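Local coordinates for CBS domain containing membrane protein (Sphaerobacter thermophilus, PDB 4ESY) that is of unconfirmed function but carries, in this C-terminal part, a pair of CBS domains, a module that in many proteins senses adenine nucleotides, at residues L61-R72 with A107-T117. Numbering follows the deposited sequence. Where two conformers were deposited one is given.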
loop_
_atom_site.group_PDB
_atom_site.type_symbol
_atom_site.label_atom_id
_atom_site.label_comp_id
_atom_site.label_asym_id
_atom_site.label_seq_id
_atom_site.Cartn_x
_atom_site.Cartn_y
_atom_site.Cartn_z
ATOM N N LEU B 61 8.196 0.860 -21.899
ATOM C CA LEU B 61 8.324 0.196 -20.588
ATOM C C LEU B 61 9.488 -0.803 -20.614
ATOM O O LEU B 61 9.565 -1.606 -21.507
ATOM C CB LEU B 61 7.045 -0.591 -20.297
ATOM C CG LEU B 61 6.973 -1.306 -18.969
ATOM C CD1 LEU B 61 6.945 -0.283 -17.844
ATOM C CD2 LEU B 61 5.717 -2.178 -18.934
ATOM N N VAL B 62 10.362 -0.778 -19.624
ATOM C CA VAL B 62 11.402 -1.774 -19.539
ATOM C C VAL B 62 11.410 -2.462 -18.150
ATOM O O VAL B 62 12.053 -3.476 -17.971
ATOM C CB VAL B 62 12.842 -1.220 -19.843
ATOM C CG1 VAL B 62 12.996 -0.860 -21.325
ATOM C CG2 VAL B 62 13.221 -0.053 -18.891
ATOM N N GLY B 63 10.668 -1.926 -17.186
ATOM C CA GLY B 63 10.709 -2.512 -15.864
ATOM C C GLY B 63 9.777 -1.768 -14.932
ATOM O O GLY B 63 9.062 -0.856 -15.360
ATOM N N ILE B 64 9.767 -2.219 -13.690
ATOM C CA ILE B 64 9.011 -1.627 -12.591
ATOM C C ILE B 64 9.966 -1.443 -11.418
ATOM O O ILE B 64 10.827 -2.287 -11.181
ATOM C CB ILE B 64 7.965 -2.579 -12.102
ATOM C CG1 ILE B 64 7.130 -3.044 -13.279
ATOM C CG2 ILE B 64 7.081 -1.900 -11.026
ATOM C CD1 ILE B 64 6.299 -1.930 -13.848
ATOM N N ILE B 65 9.821 -0.356 -10.678
ATOM C CA ILE B 65 10.690 -0.179 -9.514
ATOM C C ILE B 65 9.813 0.295 -8.358
ATOM O O ILE B 65 8.862 1.067 -8.569
ATOM C CB ILE B 65 11.836 0.838 -9.851
ATOM C CG1 ILE B 65 12.910 0.927 -8.743
ATOM C CG2 ILE B 65 11.272 2.216 -10.169
ATOM C CD1 ILE B 65 14.143 1.859 -9.166
ATOM N N THR B 66 10.118 -0.206 -7.160
ATOM C CA THR B 66 9.396 0.146 -5.942
ATOM C C THR B 66 10.389 0.514 -4.848
ATOM O O THR B 66 11.623 0.303 -4.995
ATOM C CB THR B 66 8.659 -1.060 -5.361
ATOM O OG1 THR B 66 9.641 -2.039 -4.977
ATOM C CG2 THR B 66 7.677 -1.656 -6.368
ATOM N N GLU B 67 9.865 1.043 -3.748
ATOM C CA GLU B 67 10.734 1.424 -2.633
ATOM C C GLU B 67 11.565 0.243 -2.149
ATOM O O GLU B 67 12.744 0.418 -1.858
ATOM C CB GLU B 67 9.924 2.002 -1.484
ATOM C CG GLU B 67 9.092 3.232 -1.880
ATOM C CD GLU B 67 7.958 3.522 -0.876
ATOM O OE1 GLU B 67 7.476 2.583 -0.203
ATOM O OE2 GLU B 67 7.545 4.701 -0.760
ATOM N N SER B 68 10.962 -0.953 -2.112
ATOM C CA SER B 68 11.625 -2.109 -1.549
ATOM C C SER B 68 12.793 -2.534 -2.428
ATOM O O SER B 68 13.757 -3.127 -1.936
ATOM C CB SER B 68 10.636 -3.282 -1.364
ATOM O OG SER B 68 10.015 -3.596 -2.599
ATOM N N ASP B 69 12.725 -2.196 -3.715
ATOM C CA ASP B 69 13.821 -2.534 -4.622
ATOM C C ASP B 69 15.144 -1.890 -4.235
ATOM O O ASP B 69 16.198 -2.424 -4.550
ATOM C CB ASP B 69 13.495 -2.166 -6.079
ATOM C CG ASP B 69 12.426 -3.064 -6.684
ATOM O OD1 ASP B 69 12.372 -4.284 -6.343
ATOM O OD2 ASP B 69 11.624 -2.531 -7.496
ATOM N N PHE B 70 15.090 -0.736 -3.573
ATOM C CA PHE B 70 16.317 -0.067 -3.123
ATOM C C PHE B 70 17.141 -1.024 -2.248
ATOM O O PHE B 70 18.361 -1.009 -2.288
ATOM C CB PHE B 70 15.961 1.212 -2.349
ATOM C CG PHE B 70 15.636 2.376 -3.212
ATOM C CD1 PHE B 70 16.397 3.537 -3.124
ATOM C CD2 PHE B 70 14.568 2.319 -4.139
ATOM C CE1 PHE B 70 16.117 4.654 -3.926
ATOM C CE2 PHE B 70 14.270 3.441 -4.954
ATOM C CZ PHE B 70 15.042 4.605 -4.837
ATOM N N LEU B 71 16.480 -1.902 -1.494
ATOM C CA LEU B 71 17.244 -2.871 -0.671
ATOM C C LEU B 71 18.125 -3.775 -1.503
ATOM O O LEU B 71 19.094 -4.310 -1.000
ATOM C CB LEU B 71 16.316 -3.754 0.170
ATOM C CG LEU B 71 15.337 -2.973 1.043
ATOM C CD1 LEU B 71 14.381 -3.903 1.809
ATOM C CD2 LEU B 71 16.114 -2.098 1.980
ATOM N N ARG B 72 17.748 -4.016 -2.762
ATOM C CA ARG B 72 18.562 -4.853 -3.636
ATOM C C ARG B 72 19.939 -4.243 -3.867
ATOM O O ARG B 72 20.878 -4.935 -4.217
ATOM C CB ARG B 72 17.893 -5.033 -4.982
ATOM C CG ARG B 72 16.587 -5.780 -4.964
ATOM C CD ARG B 72 16.000 -5.757 -6.382
ATOM N NE ARG B 72 14.667 -6.334 -6.463
ATOM C CZ ARG B 72 14.414 -7.641 -6.414
ATOM N NH1 ARG B 72 13.161 -8.070 -6.495
ATOM N NH2 ARG B 72 15.410 -8.519 -6.274
ATOM N N ALA B 107 18.182 3.052 -11.721
ATOM C CA ALA B 107 16.961 2.273 -11.681
ATOM C C ALA B 107 17.129 0.907 -12.289
ATOM O O ALA B 107 16.564 -0.059 -11.776
ATOM C CB ALA B 107 15.827 2.997 -12.398
ATOM N N SER B 108 17.866 0.828 -13.394
ATOM C CA SER B 108 18.002 -0.433 -14.142
ATOM C C SER B 108 18.700 -1.524 -13.322
ATOM O O SER B 108 18.494 -2.712 -13.542
ATOM C CB SER B 108 18.753 -0.203 -15.452
ATOM O OG SER B 108 20.027 0.360 -15.206
ATOM N N ALA B 109 19.504 -1.110 -12.355
ATOM C CA ALA B 109 20.240 -2.056 -11.550
ATOM C C ALA B 109 19.378 -2.705 -10.483
ATOM O O ALA B 109 19.698 -3.808 -10.034
ATOM C CB ALA B 109 21.458 -1.393 -10.953
ATOM N N VAL B 110 18.278 -2.056 -10.079
ATOM C CA VAL B 110 17.385 -2.704 -9.131
ATOM C C VAL B 110 15.957 -3.023 -9.629
ATOM O O VAL B 110 15.216 -3.695 -8.934
ATOM C CB VAL B 110 17.302 -1.906 -7.779
ATOM C CG1 VAL B 110 18.722 -1.746 -7.136
ATOM C CG2 VAL B 110 16.634 -0.555 -7.984
HETATM N N MSE B 111 15.548 -2.529 -10.796
HETATM C CA MSE B 111 14.162 -2.736 -11.212
HETATM C C MSE B 111 13.816 -4.220 -11.454
HETATM O O MSE B 111 14.694 -5.093 -11.636
HETATM C CB MSE B 111 13.845 -1.910 -12.457
HETATM C CG MSE B 111 14.590 -2.483 -13.633
HETATM SE SE MSE B 111 14.398 -1.455 -15.246
HETATM C CE MSE B 111 15.105 -2.809 -16.479
ATOM N N THR B 112 12.531 -4.527 -11.448
ATOM C CA THR B 112 12.126 -5.879 -11.820
ATOM C C THR B 112 11.408 -5.892 -13.177
ATOM O O THR B 112 10.917 -4.861 -13.651
ATOM C CB THR B 112 11.237 -6.533 -10.744
ATOM O OG1 THR B 112 10.090 -5.718 -10.524
ATOM C CG2 THR B 112 11.979 -6.670 -9.421
ATOM N N GLN B 113 11.364 -7.074 -13.772
ATOM C CA GLN B 113 10.600 -7.334 -14.970
ATOM C C GLN B 113 9.186 -7.706 -14.584
ATOM O O GLN B 113 8.971 -8.490 -13.658
ATOM C CB GLN B 113 11.257 -8.478 -15.736
ATOM C CG GLN B 113 12.551 -8.033 -16.310
ATOM C CD GLN B 113 12.369 -6.702 -16.997
ATOM O OE1 GLN B 113 11.596 -6.593 -17.952
ATOM N NE2 GLN B 113 13.051 -5.681 -16.510
ATOM N N PRO B 114 8.206 -7.135 -15.286
ATOM C CA PRO B 114 6.813 -7.518 -14.990
ATOM C C PRO B 114 6.476 -8.825 -15.712
ATOM O O PRO B 114 6.766 -8.968 -16.903
ATOM C CB PRO B 114 6.000 -6.361 -15.574
ATOM C CG PRO B 114 6.864 -5.876 -16.767
ATOM C CD PRO B 114 8.314 -6.126 -16.359
ATOM N N VAL B 115 5.897 -9.777 -14.989
ATOM C CA VAL B 115 5.533 -11.044 -15.600
ATOM C C VAL B 115 4.338 -10.838 -16.524
ATOM O O VAL B 115 4.238 -11.471 -17.575
ATOM C CB VAL B 115 5.235 -12.142 -14.547
ATOM C CG1 VAL B 115 6.533 -12.618 -13.889
ATOM C CG2 VAL B 115 4.255 -11.637 -13.496
ATOM N N VAL B 116 3.434 -9.933 -16.153
ATOM C CA VAL B 116 2.297 -9.676 -17.018
ATOM C C VAL B 116 1.994 -8.199 -17.172
ATOM O O VAL B 116 2.254 -7.393 -16.267
ATOM C CB VAL B 116 1.039 -10.444 -16.536
ATOM C CG1 VAL B 116 0.300 -9.653 -15.480
ATOM C CG2 VAL B 116 0.129 -10.756 -17.718
ATOM N N THR B 117 1.484 -7.824 -18.333
ATOM C CA THR B 117 0.996 -6.465 -18.493
ATOM C C THR B 117 -0.483 -6.460 -18.923
ATOM O O THR B 117 -1.009 -7.463 -19.440
ATOM C CB THR B 117 1.837 -5.660 -19.510
ATOM O OG1 THR B 117 1.573 -6.152 -20.828
ATOM C CG2 THR B 117 3.330 -5.785 -19.220
HETATM O O HOH W 1 9.640 -4.028 -8.799
#
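The seam between the two CBS motifs runs here, where strand 61-64 of the first meets 107-117, the opening part of the second. I64 and T112 form a single antiparallel hydrogen-bonded bridge. I64 N donates to T112 O at 2.9 Å, and T112 N returns a bond to I64 O at 2.8 Å. Beside it, V62 and G63 make a classic beta bulge against V54 of the neighbouring strand 53-55. In one of the two deposited conformers of Q113, the side chain bends at chi2 and NE2 donates to V62 O at 2.8 Å, with that oxygen in the Q113 amide plane. M111, a selenomethionine, sets SE over G63 CA at 3.9 Å. A side chain on G63 would run into that selenium. CE lies against V62 O, and V54 also touches M111.

Farther along, V110 wedges between I65 and the turn at D69-R72. I65 CG1 stands opposite the backbone N (chi1 -172°), which carries CD1 to V110 CG2 at 3.7 Å and onto A107. D69 ties the turn together. Its OD2 takes T66 N from above the carboxylate plane, and its OD1 forms a salt bridge with R72 NE at 3.1 Å. A water bonded to OD2 also reaches I64 O and T112 OG1, so it links the carboxylate to the bridge. R72 NH1 lies 3.5 Å from T112 CG2. Replacing D69 with an alanine would probably leave R72 without its charge partner, T66 N without its acceptor and the water less firmly placed.

L37 of helix 37-46 also packs on V110, while P140 of strand 138-143 meets P114. Two CBS motifs packed together through their strands, here joined by the I64-T112 bridge, make up the CBS pair, or Bateman module.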